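Interferon gamma (Paralichthys olivaceus, PDB 6F1E) is a secreted homodimeric cytokine that binds interferon gamma receptor 1, and more weakly its receptor 1-like relative, and has activating effects on macrophages and neutrophils. Local coordinates at residues P4-K9 with L93-K98. Numbering follows the deposited sequence.
Sequences PARMNK and LNYILK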
# COMPACT_ATOMS: atom_id res chain seq x y z
N PRO A 4 -16.51 -7.27 21.85
CA PRO A 4 -17.36 -8.32 22.45
C PRO A 4 -16.58 -9.20 23.43
O PRO A 4 -15.38 -9.46 23.24
CB PRO A 4 -17.86 -9.14 21.25
CG PRO A 4 -17.58 -8.30 20.03
CD PRO A 4 -16.47 -7.35 20.37
N ALA A 5 -17.26 -9.63 24.49
CA ALA A 5 -16.68 -10.55 25.48
C ALA A 5 -16.12 -11.76 24.75
O ALA A 5 -15.01 -12.23 25.07
CB ALA A 5 -17.73 -10.98 26.51
N ARG A 6 -16.87 -12.23 23.75
CA ARG A 6 -16.58 -13.46 23.04
C ARG A 6 -15.29 -13.36 22.23
O ARG A 6 -14.53 -14.34 22.11
CB ARG A 6 -17.77 -13.84 22.14
CG ARG A 6 -17.65 -15.22 21.52
CD ARG A 6 -18.75 -15.49 20.49
NE ARG A 6 -20.03 -15.93 21.06
CZ ARG A 6 -21.13 -16.13 20.34
NH1 ARG A 6 -21.16 -15.92 19.03
NH2 ARG A 6 -22.22 -16.54 20.95
N MET A 7 -15.04 -12.17 21.69
CA MET A 7 -13.79 -11.87 21.00
C MET A 7 -12.62 -12.03 21.95
O MET A 7 -11.65 -12.74 21.64
CB MET A 7 -13.80 -10.45 20.44
CG MET A 7 -12.68 -10.13 19.48
SD MET A 7 -13.09 -10.72 17.84
CE MET A 7 -11.85 -9.85 16.89
N ASN A 8 -12.72 -11.36 23.12
CA ASN A 8 -11.65 -11.38 24.14
C ASN A 8 -11.41 -12.81 24.57
O ASN A 8 -10.30 -13.30 24.54
CB ASN A 8 -11.99 -10.51 25.37
CG ASN A 8 -10.99 -10.71 26.54
OD1 ASN A 8 -9.95 -10.05 26.60
ND2 ASN A 8 -11.32 -11.63 27.46
N LYS A 9 -12.49 -13.47 24.97
CA LYS A 9 -12.39 -14.82 25.45
C LYS A 9 -11.83 -15.70 24.35
O LYS A 9 -10.90 -16.46 24.62
CB LYS A 9 -13.75 -15.33 25.97
CG LYS A 9 -14.16 -14.70 27.29
CD LYS A 9 -15.31 -15.43 27.96
CE LYS A 9 -15.66 -14.80 29.30
NZ LYS A 9 -16.66 -15.60 30.06
N LEU A 93 -10.46 -19.72 15.31
CA LEU A 93 -9.87 -18.97 14.19
C LEU A 93 -10.99 -18.49 13.26
O LEU A 93 -11.08 -17.30 12.96
CB LEU A 93 -8.85 -19.80 13.39
CG LEU A 93 -7.49 -20.21 13.98
CD1 LEU A 93 -6.62 -20.94 12.96
CD2 LEU A 93 -6.74 -19.00 14.51
N ASN A 94 -11.85 -19.41 12.82
CA ASN A 94 -12.91 -19.06 11.88
C ASN A 94 -13.78 -17.98 12.47
O ASN A 94 -14.14 -17.06 11.77
CB ASN A 94 -13.72 -20.29 11.41
CG ASN A 94 -12.98 -21.08 10.29
OD1 ASN A 94 -12.79 -22.28 10.38
ND2 ASN A 94 -12.58 -20.38 9.22
N TYR A 95 -14.03 -17.99 13.77
CA TYR A 95 -14.84 -16.92 14.36
C TYR A 95 -14.12 -15.57 14.24
O TYR A 95 -14.72 -14.55 13.89
CB TYR A 95 -15.27 -17.22 15.81
CG TYR A 95 -15.89 -16.02 16.52
CD1 TYR A 95 -17.24 -15.72 16.42
CD2 TYR A 95 -15.09 -15.19 17.31
CE1 TYR A 95 -17.79 -14.61 17.09
CE2 TYR A 95 -15.61 -14.09 17.97
CZ TYR A 95 -16.94 -13.79 17.86
OH TYR A 95 -17.36 -12.65 18.53
N ILE A 96 -12.82 -15.58 14.52
CA ILE A 96 -12.02 -14.34 14.54
C ILE A 96 -11.86 -13.82 13.08
O ILE A 96 -12.01 -12.60 12.80
CB ILE A 96 -10.74 -14.54 15.44
CG1 ILE A 96 -10.69 -13.48 16.52
CG2 ILE A 96 -9.43 -14.55 14.70
CD1 ILE A 96 -11.70 -13.74 17.61
N LEU A 97 -11.67 -14.73 12.14
CA LEU A 97 -11.75 -14.38 10.72
C LEU A 97 -13.06 -13.68 10.34
O LEU A 97 -13.06 -12.61 9.71
CB LEU A 97 -11.57 -15.61 9.87
CG LEU A 97 -11.65 -15.37 8.37
CD1 LEU A 97 -10.67 -14.29 7.98
CD2 LEU A 97 -11.29 -16.67 7.68
N LYS A 98 -14.18 -14.26 10.74
CA LYS A 98 -15.51 -13.71 10.42
C LYS A 98 -15.68 -12.30 10.95
O LYS A 98 -16.07 -11.41 10.23
CB LYS A 98 -16.62 -14.60 11.01
CG LYS A 98 -18.01 -14.02 10.89
CD LYS A 98 -19.07 -14.94 11.46
CE LYS A 98 -19.33 -14.66 12.94
NZ LYS A 98 -20.70 -15.07 13.37
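Met7 and Ile96 meet side chain to side chain where the first turn of helix 5-17 faces helix 89-107, a worked example of two helices joined by a few apolar groups and one aromatic ring, with no hydrogen bond between the segments. Met7 SD lies 3.3 Å from Ile96 CD1, a close approach, and Met7 CE continues along the same branch, 3.8 Å from Ile96 CG1. The two side chains cross at about a right angle; a bend at chi2 of Met7 (82°) turns the thioether across the isoleucine branch.

The aromatic contacts gather round Tyr95, whose ring reaches between Arg6 and Met7. Its CG stands opposite the backbone N (chi1 169°), which carries the ring out to the other helix. Arg6 contributes its aliphatic part: CD sits 3.6 Å from Tyr95 CZ, approaching obliquely. The guanidinium is steeply inclined to the ring, 69° between planes, and presents an edge to CE1, so it does not stack. Met7 SD makes a Met-aromatic contact, also oblique, 5.4 Å from the Tyr95 ring centroid.

The short helical segments run in broadly opposing directions but are inclined well away from antiparallel, their axes 10.7 Å apart at closest approach. Ile96 also packs on Ile59 of helix 41-64 and on Leu139 of the second subunit, while Met7 touches Tyr143 of that subunit. The contact thus joins the amino-terminal helix to helix 89-107 at the interface of the homodimer, within the helical-bundle architecture of this type II interferon.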